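Local coordinates for protein Cow rumen GH26 endo-mannanase (PDB 6UEH) that probably hydrolyses internal beta-1,4-mannosidic linkages of galactomannan and related mannans, with a calcium-binding CBM6-like accessory domain joined to its GH26 TIM-barrel catalytic domain, at residues 16-20 with 48-52; 57-63 with 103-109. All blocks are in the same frame, centred on the assembly; numbering follows the deposited sequence.

Interaction 1 (16-20 with 48-52); sequences DCDGA and PISFN
In the CBM6-like accessory domain, a type II turn from Cys17 to Ala20 is pinned to the edge strand 49-55 by a single antiparallel bridge between Asp18 and Ser50, a hydrogen-bonded pair. Asp18 N donates to Ser50 O at 2.8 Å and Ser50 N returns a bond to Asp18 O at 3.0 Å. Both donors lie in the plane of the carbonyl they meet, yet the bonds are noticeably bent, with an N-H...O angle of 136° for the bond from Asp18 N to Ser50 O. Asp18 O is also approached by the CA-H of Ile49. Gly19 takes the third position of the turn with positive phi (93°), a conformation that glycine adopts readily.

Cys17 lies on the buried side. Its CB packs on Ile49 CB at 4.0 Å, while SG, turned anti to its own carbonyl carbon, reaches Phe51 CD1 at 4.1 Å. This sulfur-aromatic contact is oblique to the ring. Ile49 CG2 extends the apolar patch to Ala20 CB, and Ile12, Ala42 and Ile128 from neighbouring strands close round the same side chains.

The polar side is bridged by water. One molecule donates to Asp18 OD2 at 2.6 Å and is hydrogen-bonded to Ser50 OG; a second lies 2.7 Å from Ser50 OG and gives a weak bond to Asp18 O. With chi1 at 62°, OG stands between the backbone N and the carbonyl carbon of Ser50, within reach of both waters.

The Cys17 side chain lies about 9 Å from the bound calcium ion, whose ligands include Glu13 and Glu15, just before segment 16-20. The contact joins the loop that carries calcium ligands to the edge strand, with an apolar inner side and a water-bridged outer one.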
loop_
_atom_site.group_PDB
_atom_site.type_symbol
_atom_site.label_atom_id
_atom_site.label_comp_id
_atom_site.label_asym_id
_atom_site.label_seq_id
_atom_site.Cartn_x
_atom_site.Cartn_y
_atom_site.Cartn_z
ATOM N N ASP A 16 -12.015 5.205 -36.137
ATOM C CA ASP A 16 -13.388 4.719 -36.247
ATOM C C ASP A 16 -14.180 4.902 -34.948
ATOM O O ASP A 16 -15.376 4.612 -34.902
ATOM C CB ASP A 16 -13.401 3.245 -36.659
ATOM C CG ASP A 16 -12.899 3.030 -38.077
ATOM O OD1 ASP A 16 -12.940 3.990 -38.875
ATOM O OD2 ASP A 16 -12.468 1.901 -38.393
ATOM N N CYS A 17 -13.515 5.384 -33.899
ATOM C CA CYS A 17 -14.178 5.612 -32.613
ATOM C C CYS A 17 -15.260 6.676 -32.712
ATOM O O CYS A 17 -15.195 7.559 -33.563
ATOM C CB CYS A 17 -13.168 6.034 -31.543
ATOM S SG CYS A 17 -12.056 4.738 -30.986
ATOM N N ASP A 18 -16.255 6.587 -31.835
ATOM C CA ASP A 18 -17.253 7.639 -31.714
ATOM C C ASP A 18 -16.569 8.937 -31.293
ATOM O O ASP A 18 -15.819 8.957 -30.318
ATOM C CB ASP A 18 -18.338 7.260 -30.702
ATOM C CG ASP A 18 -19.127 6.030 -31.116
ATOM O OD1 ASP A 18 -19.209 5.745 -32.329
ATOM O OD2 ASP A 18 -19.676 5.350 -30.223
ATOM N N GLY A 19 -16.816 10.009 -32.037
ATOM C CA GLY A 19 -16.264 11.310 -31.704
ATOM C C GLY A 19 -14.944 11.612 -32.387
ATOM O O GLY A 19 -14.408 12.710 -32.246
ATOM N N ALA A 20 -14.418 10.640 -33.126
ATOM C CA ALA A 20 -13.130 10.800 -33.795
ATOM C C ALA A 20 -13.248 11.622 -35.078
ATOM O O ALA A 20 -12.306 12.312 -35.466
ATOM C CB ALA A 20 -12.520 9.438 -34.099
ATOM N N PRO A 48 -13.643 13.945 -26.291
ATOM C CA PRO A 48 -13.340 12.519 -26.126
ATOM C C PRO A 48 -13.588 11.675 -27.375
ATOM O O PRO A 48 -14.366 12.053 -28.252
ATOM C CB PRO A 48 -14.289 12.091 -25.002
ATOM C CG PRO A 48 -15.440 13.026 -25.120
ATOM C CD PRO A 48 -14.839 14.344 -25.529
ATOM N N ILE A 49 -12.907 10.536 -27.441
ATOM C CA ILE A 49 -13.210 9.509 -28.427
ATOM C C ILE A 49 -13.530 8.234 -27.663
ATOM O O ILE A 49 -12.998 8.012 -26.572
ATOM C CB ILE A 49 -12.046 9.272 -29.411
ATOM C CG1 ILE A 49 -10.800 8.789 -28.667
ATOM C CG2 ILE A 49 -11.750 10.545 -30.201
ATOM C CD1 ILE A 49 -9.631 8.456 -29.580
ATOM N N SER A 50 -14.407 7.400 -28.213
ATOM C CA SER A 50 -14.856 6.237 -27.463
ATOM C C SER A 50 -15.315 5.074 -28.333
ATOM O O SER A 50 -15.565 5.227 -29.527
ATOM C CB SER A 50 -15.990 6.640 -26.519
ATOM O OG SER A 50 -17.104 7.126 -27.247
ATOM N N PHE A 51 -15.415 3.908 -27.702
ATOM C CA PHE A 51 -15.957 2.710 -28.328
ATOM C C PHE A 51 -16.554 1.818 -27.250
ATOM O O PHE A 51 -16.291 2.008 -26.060
ATOM C CB PHE A 51 -14.880 1.960 -29.117
ATOM C CG PHE A 51 -13.767 1.411 -28.265
ATOM C CD1 PHE A 51 -12.760 2.240 -27.794
ATOM C CD2 PHE A 51 -13.713 0.059 -27.959
ATOM C CE1 PHE A 51 -11.729 1.736 -27.019
ATOM C CE2 PHE A 51 -12.684 -0.451 -27.184
ATOM C CZ PHE A 51 -11.693 0.387 -26.712
ATOM N N ASN A 52 -17.359 0.847 -27.666
ATOM C CA ASN A 52 -18.016 -0.043 -26.722
ATOM C C ASN A 52 -17.397 -1.433 -26.660
ATOM O O ASN A 52 -16.969 -1.986 -27.675
ATOM C CB ASN A 52 -19.501 -0.168 -27.065
ATOM C CG ASN A 52 -20.192 -1.251 -26.262
ATOM O OD1 ASN A 52 -20.500 -1.066 -25.084
ATOM N ND2 ASN A 52 -20.437 -2.394 -26.895
HETATM O O HOH W 1 -18.775 4.806 -27.870
HETATM O O HOH W 2 -16.838 9.807 -27.174
#

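Interaction 2 (57-63 with 103-109); sequences EDGMYQF and GMHRLNK
Strands 59-63 and 103-107 run antiparallel with a marked twist, their directions 142° apart and their axes approaching to 4.5 Å. Gly59 with Leu107 and Tyr61 with His105 are hydrogen-bonded pairs, each joined by two backbone bonds; Met60-Arg106 and Gln62-Met104 are the non-hydrogen-bonded pairs between and beyond them. A further bond from Phe63 N to Gly103 O, 2.9 Å, continues the series.

On the face carrying Tyr61, His105 and Leu107, the Leu107 side chain crosses Tyr61 at about a right angle. Its CD1 lies over one face of the phenol, 3.9 Å from the ring centroid and displaced toward the rim, in a CH-pi contact. The other methyl, CD2, meets the edge of the Phe63 ring at CZ, 3.8 Å away. Val53 and Val55 of strand 49-55 and Val130 pack against this apolar group.

On the opposite face, with Met60, Arg106, Gln62 and Met104, Met60 is bent at chi2 and chi3, which folds SD back over the strand partner to 3.6 Å from Arg106 CA. Arg106 is extended, carrying its guanidinium to Asp58, where NH2 donates in its own plane to OD2 at 2.8 Å in a salt bridge. The bond arrives on the anti side of OD2, out of the carboxylate plane, which is turned 60° from the guanidinium. Asp58 OD1 accepts Lys109 N at 2.8 Å, and Arg106 NE donates a hydrogen bond to Asn108 OD1.

Arg106 NH1 has partners in the catalytic domain, a salt bridge to Glu441 and a hydrogen bond to Asn437, and Ile440 touches both Asp58 and Arg106. With both carboxylate oxygens engaged, Asp58 holds the arginine at the strand ends, and this polar network extends from the accessory sheet to helix 435-441.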
loop_
_atom_site.group_PDB
_atom_site.type_symbol
_atom_site.label_atom_id
_atom_site.label_comp_id
_atom_site.label_asym_id
_atom_site.label_seq_id
_atom_site.Cartn_x
_atom_site.Cartn_y
_atom_site.Cartn_z
ATOM N N GLU A 57 -19.741 -11.203 -18.147
ATOM C CA GLU A 57 -19.540 -11.099 -16.706
ATOM C C GLU A 57 -18.498 -10.040 -16.363
ATOM O O GLU A 57 -17.709 -9.635 -17.218
ATOM C CB GLU A 57 -19.108 -12.449 -16.119
ATOM C CG GLU A 57 -20.067 -13.609 -16.373
ATOM C CD GLU A 57 -21.324 -13.546 -15.521
ATOM O OE1 GLU A 57 -22.193 -14.429 -15.686
ATOM O OE2 GLU A 57 -21.445 -12.623 -14.685
ATOM N N ASP A 58 -18.502 -9.599 -15.108
ATOM C CA ASP A 58 -17.449 -8.730 -14.594
ATOM C C ASP A 58 -16.094 -9.404 -14.783
ATOM O O ASP A 58 -15.960 -10.604 -14.554
ATOM C CB ASP A 58 -17.667 -8.414 -13.111
ATOM C CG ASP A 58 -18.878 -7.532 -12.864
ATOM O OD1 ASP A 58 -19.674 -7.312 -13.802
ATOM O OD2 ASP A 58 -19.033 -7.066 -11.716
ATOM N N GLY A 59 -15.095 -8.634 -15.202
ATOM C CA GLY A 59 -13.761 -9.172 -15.403
ATOM C C GLY A 59 -12.727 -8.090 -15.640
ATOM O O GLY A 59 -13.070 -6.923 -15.825
ATOM N N MET A 60 -11.456 -8.480 -15.632
ATOM C CA MET A 60 -10.362 -7.537 -15.839
ATOM C C MET A 60 -9.818 -7.642 -17.258
ATOM O O MET A 60 -9.670 -8.739 -17.797
ATOM C CB MET A 60 -9.243 -7.775 -14.826
ATOM C CG MET A 60 -9.661 -7.552 -13.381
ATOM S SD MET A 60 -10.151 -5.845 -13.065
ATOM C CE MET A 60 -8.568 -5.015 -13.129
ATOM N N TYR A 61 -9.518 -6.494 -17.855
ATOM C CA TYR A 61 -9.081 -6.452 -19.245
ATOM C C TYR A 61 -7.897 -5.510 -19.450
ATOM O O TYR A 61 -7.813 -4.453 -18.826
ATOM C CB TYR A 61 -10.253 -6.048 -20.144
ATOM C CG TYR A 61 -11.298 -7.133 -20.264
ATOM C CD1 TYR A 61 -12.305 -7.267 -19.316
ATOM C CD2 TYR A 61 -11.263 -8.039 -21.315
ATOM C CE1 TYR A 61 -13.253 -8.266 -19.416
ATOM C CE2 TYR A 61 -12.206 -9.044 -21.424
ATOM C CZ TYR A 61 -13.199 -9.154 -20.473
ATOM O OH TYR A 61 -14.137 -10.153 -20.580
ATOM N N GLN A 62 -6.979 -5.918 -20.321
ATOM C CA GLN A 62 -5.782 -5.144 -20.617
ATOM C C GLN A 62 -6.028 -4.157 -21.755
ATOM O O GLN A 62 -6.544 -4.526 -22.813
ATOM C CB GLN A 62 -4.623 -6.080 -20.971
ATOM C CG GLN A 62 -3.383 -5.373 -21.497
ATOM C CD GLN A 62 -2.703 -4.528 -20.441
ATOM O OE1 GLN A 62 -2.492 -4.976 -19.314
ATOM N NE2 GLN A 62 -2.355 -3.297 -20.801
ATOM N N PHE A 63 -5.655 -2.902 -21.532
ATOM C CA PHE A 63 -5.855 -1.858 -22.530
ATOM C C PHE A 63 -4.525 -1.355 -23.077
ATOM O O PHE A 63 -3.656 -0.913 -22.327
ATOM C CB PHE A 63 -6.663 -0.703 -21.935
ATOM C CG PHE A 63 -8.062 -1.088 -21.557
ATOM C CD1 PHE A 63 -8.321 -1.709 -20.344
ATOM C CD2 PHE A 63 -9.117 -0.848 -22.419
ATOM C CE1 PHE A 63 -9.606 -2.075 -19.998
ATOM C CE2 PHE A 63 -10.403 -1.211 -22.079
ATOM C CZ PHE A 63 -10.649 -1.824 -20.866
ATOM N N GLY A 103 -2.983 0.034 -18.905
ATOM C CA GLY A 103 -3.339 -0.692 -17.696
ATOM C C GLY A 103 -4.418 -1.752 -17.812
ATOM O O GLY A 103 -5.023 -1.940 -18.869
ATOM N N MET A 104 -4.645 -2.459 -16.709
ATOM C CA MET A 104 -5.704 -3.457 -16.625
ATOM C C MET A 104 -6.846 -2.897 -15.797
ATOM O O MET A 104 -6.641 -2.464 -14.665
ATOM C CB MET A 104 -5.200 -4.755 -15.999
ATOM C CG MET A 104 -3.739 -5.057 -16.244
ATOM S SD MET A 104 -3.221 -6.513 -15.313
ATOM C CE MET A 104 -1.452 -6.479 -15.603
ATOM N N HIS A 105 -8.050 -2.905 -16.356
ATOM C CA HIS A 105 -9.181 -2.298 -15.673
ATOM C C HIS A 105 -10.433 -3.156 -15.772
ATOM O O HIS A 105 -10.567 -3.996 -16.662
ATOM C CB HIS A 105 -9.433 -0.899 -16.232
ATOM C CG HIS A 105 -8.209 -0.039 -16.243
ATOM N ND1 HIS A 105 -7.588 0.378 -15.086
ATOM C CD2 HIS A 105 -7.470 0.451 -17.264
ATOM C CE1 HIS A 105 -6.527 1.103 -15.395
ATOM N NE2 HIS A 105 -6.434 1.164 -16.711
ATOM N N ARG A 106 -11.343 -2.940 -14.832
ATOM C CA ARG A 106 -12.543 -3.751 -14.722
ATOM C C ARG A 106 -13.581 -3.383 -15.774
ATOM O O ARG A 106 -13.951 -2.217 -15.918
ATOM C CB ARG A 106 -13.135 -3.607 -13.317
ATOM C CG ARG A 106 -14.390 -4.414 -13.050
ATOM C CD ARG A 106 -14.695 -4.389 -11.558
ATOM N NE ARG A 106 -15.979 -4.996 -11.223
ATOM C CZ ARG A 106 -16.389 -5.215 -9.978
ATOM N NH1 ARG A 106 -15.610 -4.882 -8.957
ATOM N NH2 ARG A 106 -17.574 -5.768 -9.753
ATOM N N LEU A 107 -14.023 -4.384 -16.524
ATOM C CA LEU A 107 -15.216 -4.250 -17.344
ATOM C C LEU A 107 -16.352 -4.960 -16.627
ATOM O O LEU A 107 -16.168 -6.051 -16.087
ATOM C CB LEU A 107 -15.014 -4.835 -18.741
ATOM C CG LEU A 107 -13.970 -4.171 -19.638
ATOM C CD1 LEU A 107 -14.054 -4.745 -21.040
ATOM C CD2 LEU A 107 -14.147 -2.665 -19.661
ATOM N N ASN A 108 -17.524 -4.338 -16.614
ATOM C CA ASN A 108 -18.658 -4.913 -15.910
ATOM C C ASN A 108 -19.686 -5.508 -16.864
ATOM O O ASN A 108 -19.743 -5.136 -18.038
ATOM C CB ASN A 108 -19.296 -3.855 -15.012
ATOM C CG ASN A 108 -18.413 -3.494 -13.831
ATOM O OD1 ASN A 108 -17.911 -4.372 -13.129
ATOM N ND2 ASN A 108 -18.199 -2.201 -13.619
ATOM N N LYS A 109 -20.475 -6.446 -16.344
ATOM C CA LYS A 109 -21.503 -7.148 -17.108
ATOM C C LYS A 109 -22.331 -6.210 -17.983
ATOM O O LYS A 109 -22.895 -5.228 -17.501
ATOM C CB LYS A 109 -22.423 -7.915 -16.155
ATOM C CG LYS A 109 -23.507 -8.722 -16.843
ATOM C CD LYS A 109 -24.335 -9.493 -15.827
ATOM C CE LYS A 109 -25.345 -10.402 -16.510
ATOM N NZ LYS A 109 -24.681 -11.414 -17.380
#

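How the interactions relate
From the N terminus the chain passes strand 10-13 and makes the 16-20 turn, then returns at 48-52 to close interaction 1 around a mostly irregular loop containing strand 42-44. Strand 49-55 leads directly into 57-63, where interaction 2 opens; it closes at 103-109 after an excursion that is largely strand. The two contacts therefore follow in series, neither nested nor crossed, with centres about 18 Å apart and no direct touch. Interaction 1 joins the calcium-side loop to the edge of the four-stranded sheet, whereas interaction 2 pairs strands of the five-stranded sheet on the side of the accessory domain facing the catalytic barrel.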